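Local coordinates for N-acetylglucosaminidase (Ostrinia furnacalis, PDB 3OZP), which hydrolyses beta-linked N-acetylglucosamine units one at a time from the non-reducing ends of chitooligosaccharides, with a preference for shorter ones, at residues T196-Y201 / W502-D507; L218-W223 / R271-F276; F233-R238 / Y327-E332. All blocks are in the same frame, centred on the assembly; numbering follows the deposited sequence.

Contact 1 of 3, residues T196-Y201 / W502-D507. With OAN (O-(2-acetamido-2-deoxy D-glucopyranosylidene) amino-N-phenylcarbamate), chain B.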
loop_
_atom_site.group_PDB
_atom_site.type_symbol
_atom_site.label_atom_id
_atom_site.label_comp_id
_atom_site.label_asym_id
_atom_site.label_seq_id
_atom_site.Cartn_x
_atom_site.Cartn_y
_atom_site.Cartn_z
ATOM N N THR A 196 0.809 -2.982 16.981
ATOM C CA THR A 196 0.807 -4.398 16.574
ATOM C C THR A 196 -0.253 -5.188 17.336
ATOM O O THR A 196 -0.141 -6.417 17.502
ATOM C CB THR A 196 2.184 -5.073 16.771
ATOM O OG1 THR A 196 2.497 -5.151 18.172
ATOM C CG2 THR A 196 3.283 -4.316 16.030
ATOM N N ALA A 197 -1.282 -4.478 17.788
ATOM C CA ALA A 197 -2.358 -5.086 18.553
ATOM C C ALA A 197 -3.679 -5.046 17.789
ATOM O O ALA A 197 -4.476 -5.986 17.863
ATOM C CB ALA A 197 -2.489 -4.405 19.907
ATOM N N ARG A 198 -3.908 -3.966 17.045
ATOM C CA ARG A 198 -5.104 -3.869 16.214
ATOM C C ARG A 198 -5.006 -4.798 15.010
ATOM O O ARG A 198 -6.018 -5.250 14.486
ATOM C CB ARG A 198 -5.365 -2.426 15.789
ATOM C CG ARG A 198 -6.193 -1.632 16.792
ATOM C CD ARG A 198 -5.588 -1.598 18.213
ATOM N NE ARG A 198 -6.361 -0.681 19.047
ATOM C CZ ARG A 198 -6.139 0.630 19.125
ATOM N NH1 ARG A 198 -5.133 1.179 18.447
ATOM N NH2 ARG A 198 -6.918 1.390 19.893
ATOM N N ASN A 199 -3.777 -5.073 14.590
ATOM C CA ASN A 199 -3.478 -6.125 13.621
ATOM C C ASN A 199 -2.053 -6.595 13.861
ATOM O O ASN A 199 -1.226 -5.833 14.372
ATOM C CB ASN A 199 -3.649 -5.627 12.179
ATOM C CG ASN A 199 -5.088 -5.728 11.681
ATOM O OD1 ASN A 199 -5.710 -6.786 11.743
ATOM N ND2 ASN A 199 -5.616 -4.624 11.178
ATOM N N TYR A 200 -1.765 -7.845 13.506
ATOM C CA TYR A 200 -0.429 -8.404 13.707
ATOM C C TYR A 200 0.537 -8.016 12.588
ATOM O O TYR A 200 0.145 -7.883 11.432
ATOM C CB TYR A 200 -0.516 -9.924 13.851
ATOM C CG TYR A 200 0.779 -10.600 14.214
ATOM C CD1 TYR A 200 1.535 -11.252 13.243
ATOM C CD2 TYR A 200 1.251 -10.592 15.526
ATOM C CE1 TYR A 200 2.723 -11.880 13.562
ATOM C CE2 TYR A 200 2.448 -11.226 15.857
ATOM C CZ TYR A 200 3.172 -11.867 14.867
ATOM O OH TYR A 200 4.352 -12.495 15.173
ATOM N N TYR A 201 1.798 -7.808 12.959
ATOM C CA TYR A 201 2.873 -7.502 12.016
ATOM C C TYR A 201 3.930 -8.571 12.178
ATOM O O TYR A 201 4.380 -8.835 13.291
ATOM C CB TYR A 201 3.493 -6.124 12.307
ATOM C CG TYR A 201 2.618 -4.950 11.916
ATOM C CD1 TYR A 201 2.943 -4.146 10.820
ATOM C CD2 TYR A 201 1.462 -4.650 12.635
ATOM C CE1 TYR A 201 2.133 -3.066 10.456
ATOM C CE2 TYR A 201 0.647 -3.584 12.278
ATOM C CZ TYR A 201 0.988 -2.794 11.195
ATOM O OH TYR A 201 0.186 -1.735 10.854
ATOM N N TRP A 502 -1.287 3.676 13.620
ATOM C CA TRP A 502 -2.331 2.879 14.235
ATOM C C TRP A 502 -2.796 1.859 13.203
ATOM O O TRP A 502 -2.724 2.110 11.996
ATOM C CB TRP A 502 -3.470 3.778 14.694
ATOM C CG TRP A 502 -2.994 4.781 15.694
ATOM C CD1 TRP A 502 -2.791 6.109 15.483
ATOM C CD2 TRP A 502 -2.614 4.523 17.052
ATOM N NE1 TRP A 502 -2.327 6.704 16.632
ATOM C CE2 TRP A 502 -2.205 5.755 17.611
ATOM C CE3 TRP A 502 -2.585 3.372 17.853
ATOM C CZ2 TRP A 502 -1.782 5.875 18.938
ATOM C CZ3 TRP A 502 -2.159 3.486 19.172
ATOM C CH2 TRP A 502 -1.770 4.735 19.705
ATOM N N SER A 503 -3.248 0.703 13.676
ATOM C CA SER A 503 -3.340 -0.452 12.793
ATOM C C SER A 503 -4.724 -1.071 12.680
ATOM O O SER A 503 -4.851 -2.250 12.344
ATOM C CB SER A 503 -2.296 -1.492 13.198
ATOM O OG SER A 503 -0.990 -0.942 13.079
ATOM N N GLU A 504 -5.762 -0.279 12.942
ATOM C CA GLU A 504 -7.126 -0.730 12.670
ATOM C C GLU A 504 -7.257 -1.126 11.202
ATOM O O GLU A 504 -8.039 -2.016 10.860
ATOM C CB GLU A 504 -8.156 0.345 13.024
ATOM C CG GLU A 504 -8.308 0.602 14.527
ATOM C CD GLU A 504 -7.365 1.682 15.059
ATOM O OE1 GLU A 504 -6.435 2.101 14.334
ATOM O OE2 GLU A 504 -7.558 2.109 16.216
ATOM N N GLN A 505 -6.475 -0.470 10.346
ATOM C CA GLN A 505 -6.516 -0.696 8.902
ATOM C C GLN A 505 -5.113 -0.829 8.305
ATOM O O GLN A 505 -4.859 -0.397 7.175
ATOM C CB GLN A 505 -7.272 0.442 8.218
ATOM C CG GLN A 505 -8.725 0.571 8.648
ATOM C CD GLN A 505 -9.403 1.735 7.992
ATOM O OE1 GLN A 505 -10.093 1.576 6.988
ATOM N NE2 GLN A 505 -9.199 2.921 8.538
ATOM N N SER A 506 -4.211 -1.434 9.070
ATOM C CA SER A 506 -2.851 -1.687 8.615
ATOM C C SER A 506 -2.281 -2.944 9.262
ATOM O O SER A 506 -2.523 -3.210 10.437
ATOM C CB SER A 506 -1.950 -0.484 8.924
ATOM O OG SER A 506 -0.630 -0.691 8.440
ATOM N N ASP A 507 -1.518 -3.711 8.488
ATOM C CA ASP A 507 -0.830 -4.891 9.001
ATOM C C ASP A 507 0.444 -5.149 8.192
ATOM O O ASP A 507 0.905 -4.264 7.478
ATOM C CB ASP A 507 -1.772 -6.118 9.039
ATOM C CG ASP A 507 -2.129 -6.662 7.652
ATOM O OD1 ASP A 507 -1.745 -6.084 6.607
ATOM O OD2 ASP A 507 -2.807 -7.708 7.610
HETATM C CAH OAN B . -3.720 8.302 21.395
HETATM C CAG OAN B . -4.624 7.760 20.288
HETATM O OAN OAN B . -4.441 8.095 19.119
HETATM N NAI OAN B . -5.607 6.932 20.707
HETATM C CAB OAN B . -6.574 6.266 19.805
HETATM C CAC OAN B . -5.843 5.061 19.162
HETATM O OAJ OAN B . -5.998 3.908 19.991
HETATM C CAD OAN B . -6.382 4.787 17.777
HETATM O OAK OAN B . -5.713 3.652 17.215
HETATM C CAE OAN B . -6.113 6.034 16.964
HETATM C CAF OAN B . -6.537 5.833 15.513
HETATM O OAM OAN B . -6.259 7.014 14.757
HETATM O OAL OAN B . -6.874 7.134 17.522
HETATM C CAA OAN B . -7.143 7.186 18.875
HETATM N NAY OAN B . -7.958 8.122 19.364
HETATM O OAQ OAN B . -8.501 9.096 18.385
HETATM C CAP OAN B . -9.856 9.280 18.394
HETATM O OAR OAN B . -10.459 9.491 19.449
HETATM N NAO OAN B . -10.488 9.267 17.205
HETATM C CAS OAN B . -11.804 9.461 17.065
HETATM C CAT OAN B . -12.334 10.755 17.077
HETATM C CAU OAN B . -13.706 10.949 16.897
HETATM C CAV OAN B . -14.545 9.851 16.692
HETATM C CAW OAN B . -14.018 8.559 16.664
HETATM C CAX OAN B . -12.646 8.366 16.843
#
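R198 and E504 meet beside the bound sugar, where the loops after the first and last strands of the TIM barrel of this family 20 glycosidase come together. Segment 196-201 follows strand 189-195, and segment 502-507 follows strand 494-501.

The charged contacts grip the ligand. The R198 and E504 side chains run alongside each other in the same direction. E504 OE2 lies over one face of the guanidinium, 3.4 Å from R198 NH1. The oxygen stands well out of the guanidinium plane, so the attraction in this salt bridge is electrostatic. NH1 and NH2 turn to the sugar instead. R198 NH2 gives a fairly straight bond of 2.7 Å to OAJ of OAN, while NH1 makes weak bonds to OAJ and OAK. OAK in turn donates to E504 OE2 at 2.6 Å. A bend at chi2 (56°) in R198 and another in E504 (90°) bring both tips to these hydroxyls. D195 adds a second carboxylate at R198 NH1, and Q229 binds NE.

The aromatic contacts are of two kinds. W502 lays one ring face under the sugar, with OAN CAC 3.7 Å above its plane. The Y201 ring carries D507 CA over one face, a CH-pi contact 3.8 Å from the ring centroid.

The neutral polar contacts tie the loops together behind the pocket. N199 ND2 donates to S503 O at 2.8 Å, with the oxygen tilted out of the amide plane. N199 OD1 is bound by E561 N of the second subunit, and D507 OD2 by R545 of that subunit. Y201 OH sits between two serine hydroxyls, 2.6 Å from S503 OG and 2.8 Å from S506 OG.

Contact 2 of 3, residues L218-W223 / R271-F276; sequences LNTFHW and RVLPEF
The W223 ring takes V272 CG1 at its edge, near the ring plane, with CE3 3.8 Å from that methyl. The H222 ring stacks on that of H341. The guanidinium of R271 has T220 OG1 at its edge, only 4° from its plane. These groups decorate strands 220-224 and 271-278, the parallel second and third strands of the TIM barrel.

Side chains alternate across the sheet. F221, W223, V272 and P274 share one face, where F221 and W223 pack against helix 203-215. T220, H222, R271 and L273 lie on the other. The backbones join in parallel register, with T220 beside R271 and W223 beside P274. Strand 271-276 alternately donates to and accepts from its neighbour. R271 N reaches N219 O at 2.7 Å, and L273 N reaches F221 O at 2.7 Å.

R271 bends at chi3 (-79°), which brings NH2 beside T220. NH2 then donates to T220 OG1 at 2.9 Å, while D338 forms a salt bridge with NE. E275, near the C-terminal end of the segment, is held by H224 at OE1 and W402 at OE2. N219 ND2 binds P188 O, and N219 OD1 takes the backbone N-H of R190. T220 OG1 also donates a hydrogen bond to N219 OD1 at 2.9 Å, from above the plane of that side-chain carbonyl.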
loop_
_atom_site.group_PDB
_atom_site.type_symbol
_atom_site.label_atom_id
_atom_site.label_comp_id
_atom_site.label_asym_id
_atom_site.label_seq_id
_atom_site.Cartn_x
_atom_site.Cartn_y
_atom_site.Cartn_z
ATOM N N LEU A 218 16.175 7.839 11.500
ATOM C CA LEU A 218 15.184 7.750 12.573
ATOM C C LEU A 218 15.746 6.805 13.630
ATOM O O LEU A 218 16.423 5.833 13.290
ATOM C CB LEU A 218 13.831 7.263 12.042
ATOM C CG LEU A 218 13.080 8.221 11.103
ATOM C CD1 LEU A 218 11.976 7.485 10.357
ATOM C CD2 LEU A 218 12.525 9.435 11.853
ATOM N N ASN A 219 15.485 7.083 14.905
ATOM C CA ASN A 219 16.175 6.360 15.980
ATOM C C ASN A 219 15.294 5.699 17.045
ATOM O O ASN A 219 15.810 5.135 18.014
ATOM C CB ASN A 219 17.238 7.263 16.641
ATOM C CG ASN A 219 16.638 8.375 17.500
ATOM O OD1 ASN A 219 15.419 8.475 17.669
ATOM N ND2 ASN A 219 17.509 9.221 18.056
ATOM N N THR A 220 13.976 5.782 16.876
ATOM C CA THR A 220 13.055 5.269 17.890
ATOM C C THR A 220 11.876 4.523 17.286
ATOM O O THR A 220 11.089 5.065 16.507
ATOM C CB THR A 220 12.545 6.373 18.857
ATOM O OG1 THR A 220 13.664 7.072 19.424
ATOM C CG2 THR A 220 11.727 5.750 19.991
ATOM N N PHE A 221 11.774 3.262 17.662
ATOM C CA PHE A 221 10.648 2.455 17.281
ATOM C C PHE A 221 9.789 2.248 18.523
ATOM O O PHE A 221 10.191 1.568 19.469
ATOM C CB PHE A 221 11.144 1.143 16.698
ATOM C CG PHE A 221 10.073 0.312 16.093
ATOM C CD1 PHE A 221 10.064 -1.056 16.296
ATOM C CD2 PHE A 221 9.085 0.890 15.302
ATOM C CE1 PHE A 221 9.087 -1.840 15.742
ATOM C CE2 PHE A 221 8.102 0.123 14.738
ATOM C CZ PHE A 221 8.096 -1.258 14.955
ATOM N N HIS A 222 8.622 2.879 18.503
ATOM C CA HIS A 222 7.663 2.860 19.599
ATOM C C HIS A 222 6.681 1.736 19.295
ATOM O O HIS A 222 5.847 1.838 18.395
ATOM C CB HIS A 222 7.005 4.250 19.700
ATOM C CG HIS A 222 5.812 4.341 20.607
ATOM N ND1 HIS A 222 5.325 3.281 21.344
ATOM C CD2 HIS A 222 5.020 5.397 20.909
ATOM C CE1 HIS A 222 4.274 3.674 22.038
ATOM N NE2 HIS A 222 4.065 4.952 21.791
ATOM N N TRP A 223 6.824 0.650 20.045
ATOM C CA TRP A 223 6.077 -0.580 19.801
ATOM C C TRP A 223 4.843 -0.621 20.696
ATOM O O TRP A 223 4.929 -0.977 21.877
ATOM C CB TRP A 223 6.994 -1.780 20.063
ATOM C CG TRP A 223 6.528 -3.100 19.505
ATOM C CD1 TRP A 223 5.249 -3.461 19.184
ATOM C CD2 TRP A 223 7.341 -4.255 19.262
ATOM N NE1 TRP A 223 5.222 -4.757 18.729
ATOM C CE2 TRP A 223 6.490 -5.270 18.768
ATOM C CE3 TRP A 223 8.710 -4.523 19.395
ATOM C CZ2 TRP A 223 6.959 -6.538 18.418
ATOM C CZ3 TRP A 223 9.180 -5.784 19.043
ATOM C CH2 TRP A 223 8.303 -6.775 18.557
ATOM N N ARG A 271 16.398 2.687 18.993
ATOM C CA ARG A 271 15.845 2.358 20.302
ATOM C C ARG A 271 14.468 1.714 20.119
ATOM O O ARG A 271 13.585 2.300 19.494
ATOM C CB ARG A 271 15.713 3.663 21.101
ATOM C CG ARG A 271 14.848 3.627 22.351
ATOM C CD ARG A 271 14.333 5.034 22.685
ATOM N NE ARG A 271 15.334 5.879 23.343
ATOM C CZ ARG A 271 15.850 7.004 22.845
ATOM N NH1 ARG A 271 16.742 7.685 23.552
ATOM N NH2 ARG A 271 15.485 7.461 21.652
ATOM N N VAL A 272 14.297 0.505 20.650
ATOM C CA VAL A 272 12.995 -0.161 20.621
ATOM C C VAL A 272 12.277 0.070 21.951
ATOM O O VAL A 272 12.632 -0.504 22.979
ATOM C CB VAL A 272 13.112 -1.671 20.265
ATOM C CG1 VAL A 272 11.731 -2.329 20.233
ATOM C CG2 VAL A 272 13.816 -1.847 18.925
ATOM N N LEU A 273 11.265 0.928 21.906
ATOM C CA LEU A 273 10.592 1.440 23.091
ATOM C C LEU A 273 9.192 0.823 23.221
ATOM O O LEU A 273 8.312 1.103 22.406
ATOM C CB LEU A 273 10.502 2.972 22.990
ATOM C CG LEU A 273 10.263 3.858 24.216
ATOM C CD1 LEU A 273 10.408 5.335 23.828
ATOM C CD2 LEU A 273 8.907 3.612 24.870
ATOM N N PRO A 274 8.984 -0.026 24.248
ATOM C CA PRO A 274 7.690 -0.694 24.404
ATOM C C PRO A 274 6.644 0.195 25.063
ATOM O O PRO A 274 6.981 1.017 25.925
ATOM C CB PRO A 274 8.019 -1.869 25.328
ATOM C CG PRO A 274 9.141 -1.358 26.184
ATOM C CD PRO A 274 9.955 -0.458 25.273
ATOM N N GLU A 275 5.391 0.030 24.651
ATOM C CA GLU A 275 4.261 0.623 25.350
ATOM C C GLU A 275 3.329 -0.454 25.887
ATOM O O GLU A 275 2.902 -1.349 25.143
ATOM C CB GLU A 275 3.457 1.563 24.444
ATOM C CG GLU A 275 2.261 2.216 25.153
ATOM C CD GLU A 275 1.361 3.020 24.231
ATOM O OE1 GLU A 275 1.727 3.240 23.057
ATOM O OE2 GLU A 275 0.266 3.430 24.675
ATOM N N PHE A 276 3.022 -0.372 27.181
ATOM C CA PHE A 276 1.865 -1.075 27.701
ATOM C C PHE A 276 0.796 -0.052 28.052
ATOM O O PHE A 276 0.869 0.609 29.088
ATOM C CB PHE A 276 2.184 -1.969 28.907
ATOM C CG PHE A 276 1.000 -2.775 29.358
ATOM C CD1 PHE A 276 0.659 -3.955 28.699
ATOM C CD2 PHE A 276 0.196 -2.332 30.405
ATOM C CE1 PHE A 276 -0.458 -4.690 29.082
ATOM C CE2 PHE A 276 -0.925 -3.062 30.802
ATOM C CZ PHE A 276 -1.253 -4.243 30.136
#

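Contact 3 of 3, residues F233-R238 / Y327-E332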
loop_
_atom_site.group_PDB
_atom_site.type_symbol
_atom_site.label_atom_id
_atom_site.label_comp_id
_atom_site.label_asym_id
_atom_site.label_seq_id
_atom_site.Cartn_x
_atom_site.Cartn_y
_atom_site.Cartn_z
ATOM N N PHE A 233 2.112 -9.961 23.064
ATOM C CA PHE A 233 3.331 -10.004 23.864
ATOM C C PHE A 233 3.374 -11.261 24.733
ATOM O O PHE A 233 2.476 -11.490 25.544
ATOM C CB PHE A 233 3.480 -8.748 24.741
ATOM C CG PHE A 233 4.647 -8.812 25.697
ATOM C CD1 PHE A 233 4.442 -8.792 27.074
ATOM C CD2 PHE A 233 5.950 -8.918 25.217
ATOM C CE1 PHE A 233 5.517 -8.857 27.957
ATOM C CE2 PHE A 233 7.032 -8.992 26.092
ATOM C CZ PHE A 233 6.817 -8.963 27.464
ATOM N N VAL A 234 4.419 -12.064 24.557
ATOM C CA VAL A 234 4.581 -13.282 25.348
ATOM C C VAL A 234 5.124 -12.956 26.745
ATOM O O VAL A 234 6.331 -12.739 26.923
ATOM C CB VAL A 234 5.448 -14.349 24.621
ATOM C CG1 VAL A 234 5.754 -15.537 25.543
ATOM C CG2 VAL A 234 4.735 -14.836 23.371
ATOM N N THR A 235 4.208 -12.895 27.711
ATOM C CA THR A 235 4.533 -12.764 29.137
ATOM C C THR A 235 4.766 -14.148 29.696
ATOM O O THR A 235 3.821 -14.920 29.824
ATOM C CB THR A 235 3.324 -12.251 29.960
ATOM O OG1 THR A 235 2.467 -11.433 29.159
ATOM C CG2 THR A 235 3.765 -11.515 31.208
ATOM N N THR A 236 6.009 -14.459 30.050
ATOM C CA THR A 236 6.328 -15.742 30.677
ATOM C C THR A 236 5.648 -15.873 32.047
ATOM O O THR A 236 5.168 -16.954 32.408
ATOM C CB THR A 236 7.856 -15.951 30.795
ATOM O OG1 THR A 236 8.451 -15.807 29.501
ATOM C CG2 THR A 236 8.195 -17.340 31.343
ATOM N N LYS A 237 5.579 -14.765 32.785
ATOM C CA LYS A 237 5.011 -14.772 34.137
ATOM C C LYS A 237 3.486 -14.820 34.184
ATOM O O LYS A 237 2.909 -15.348 35.138
ATOM C CB LYS A 237 5.540 -13.589 34.956
ATOM C CG LYS A 237 7.014 -13.713 35.272
ATOM C CD LYS A 237 7.549 -12.513 36.028
ATOM C CE LYS A 237 8.999 -12.764 36.411
ATOM N NZ LYS A 237 9.571 -11.646 37.199
ATOM N N ARG A 238 2.832 -14.269 33.166
ATOM C CA ARG A 238 1.369 -14.313 33.085
ATOM C C ARG A 238 0.924 -14.839 31.712
ATOM O O ARG A 238 0.316 -14.106 30.921
ATOM C CB ARG A 238 0.758 -12.936 33.388
ATOM C CG ARG A 238 1.139 -12.339 34.750
ATOM C CD ARG A 238 0.419 -13.020 35.916
ATOM N NE ARG A 238 0.859 -12.482 37.203
ATOM C CZ ARG A 238 0.286 -12.745 38.378
ATOM N NH1 ARG A 238 -0.763 -13.553 38.457
ATOM N NH2 ARG A 238 0.771 -12.198 39.486
ATOM N N TYR A 327 5.418 -5.698 33.178
ATOM C CA TYR A 327 6.489 -4.709 33.046
ATOM C C TYR A 327 7.854 -5.370 33.195
ATOM O O TYR A 327 8.791 -5.047 32.470
ATOM C CB TYR A 327 6.354 -3.576 34.078
ATOM C CG TYR A 327 5.066 -2.768 34.054
ATOM C CD1 TYR A 327 4.301 -2.636 32.892
ATOM C CD2 TYR A 327 4.640 -2.094 35.200
ATOM C CE1 TYR A 327 3.130 -1.878 32.885
ATOM C CE2 TYR A 327 3.478 -1.336 35.207
ATOM C CZ TYR A 327 2.725 -1.228 34.050
ATOM O OH TYR A 327 1.568 -0.480 34.067
ATOM N N SER A 328 7.952 -6.309 34.134
ATOM C CA SER A 328 9.193 -7.035 34.390
ATOM C C SER A 328 9.611 -7.907 33.203
ATOM O O SER A 328 10.785 -7.933 32.828
ATOM C CB SER A 328 9.058 -7.872 35.665
ATOM O OG SER A 328 10.294 -8.471 36.004
ATOM N N ASP A 329 8.643 -8.604 32.610
ATOM C CA ASP A 329 8.884 -9.382 31.396
ATOM C C ASP A 329 9.273 -8.474 30.219
ATOM O O ASP A 329 10.168 -8.810 29.445
ATOM C CB ASP A 329 7.671 -10.263 31.052
ATOM C CG ASP A 329 7.590 -11.522 31.927
ATOM O OD1 ASP A 329 6.493 -12.117 32.033
ATOM O OD2 ASP A 329 8.620 -11.916 32.515
ATOM N N MET A 330 8.622 -7.318 30.111
ATOM C CA MET A 330 8.978 -6.336 29.083
ATOM C C MET A 330 10.397 -5.823 29.278
ATOM O O MET A 330 11.173 -5.772 28.326
ATOM C CB MET A 330 7.999 -5.164 29.068
ATOM C CG MET A 330 6.705 -5.464 28.367
ATOM S SD MET A 330 5.686 -4.003 28.240
ATOM C CE MET A 330 4.326 -4.621 27.255
ATOM N N ALA A 331 10.736 -5.471 30.517
ATOM C CA ALA A 331 12.066 -4.950 30.846
ATOM C C ALA A 331 13.174 -5.947 30.511
ATOM O O ALA A 331 14.267 -5.553 30.105
ATOM C CB ALA A 331 12.136 -4.540 32.316
ATOM N N GLU A 332 12.878 -7.235 30.669
ATOM C CA GLU A 332 13.839 -8.293 30.387
ATOM C C GLU A 332 14.265 -8.320 28.917
ATOM O O GLU A 332 15.456 -8.432 28.616
ATOM C CB GLU A 332 13.271 -9.658 30.789
ATOM C CG GLU A 332 14.300 -10.775 30.733
ATOM C CD GLU A 332 13.694 -12.168 30.796
ATOM O OE1 GLU A 332 12.468 -12.303 31.006
ATOM O OE2 GLU A 332 14.461 -13.139 30.624
HETATM O O HOH W 1 10.647 -10.801 34.288
#
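D329 reaches from its helix into the loop 233-238. Its CB lies 3.9 Å from F233 CZ, and the F233 ring meets the helix backbone edge-on. CG is set anti to the carbonyl carbon (chi1 -78°), and this carries the carboxylate to the backbone of T236 and K237. OD1 accepts the backbone N-H of K237, with K237 N 2.9 Å from D329 OD1. The bond is nearly straight and uses the syn lone pair. K237 CG and K237 CD are each 3.7 Å from D329 OD2. A water donates a hydrogen bond to OD2. The same water is hydrogen-bonded to S328 OG and, weakly, to K237 NZ, so it bridges the loop and the helix.

Next to D329, M330 lies over the F233 ring. Its CG makes a CH-pi contact 4.0 Å from the ring centroid, and SD stands farther above the same ring in a Met-aromatic contact.

The contact fastens the loop after strand 220-224 to helix 317-333, on the outside of the barrel. R238 binds D325 of this helix, F233 also touches I258 of helix 255-267, and Y327 packs against helix 373-393 on another side.

How the contacts relate
The three contacts run from the substrate pocket to the outer helices of one barrel. Contact 1 holds the sugar itself, and its R198 side chain is about 3 Å from that of D227, probably part of a charge relay system. Contact 2 lies 16 Å away between centres. T196 OG1 and W223 NE1 join the two at 2.8 Å, probably by a hydrogen bond. The E275 side chain is about 7 Å from OAN. Contact 3 packs behind contact 2, where F276 CB meets M330 CE at 3.8 Å. It does not touch contact 1; their nearest atoms are about 7 Å apart. Contacts 2 and 3 interlock along the chain, and both lie within the loop that contact 1 closes.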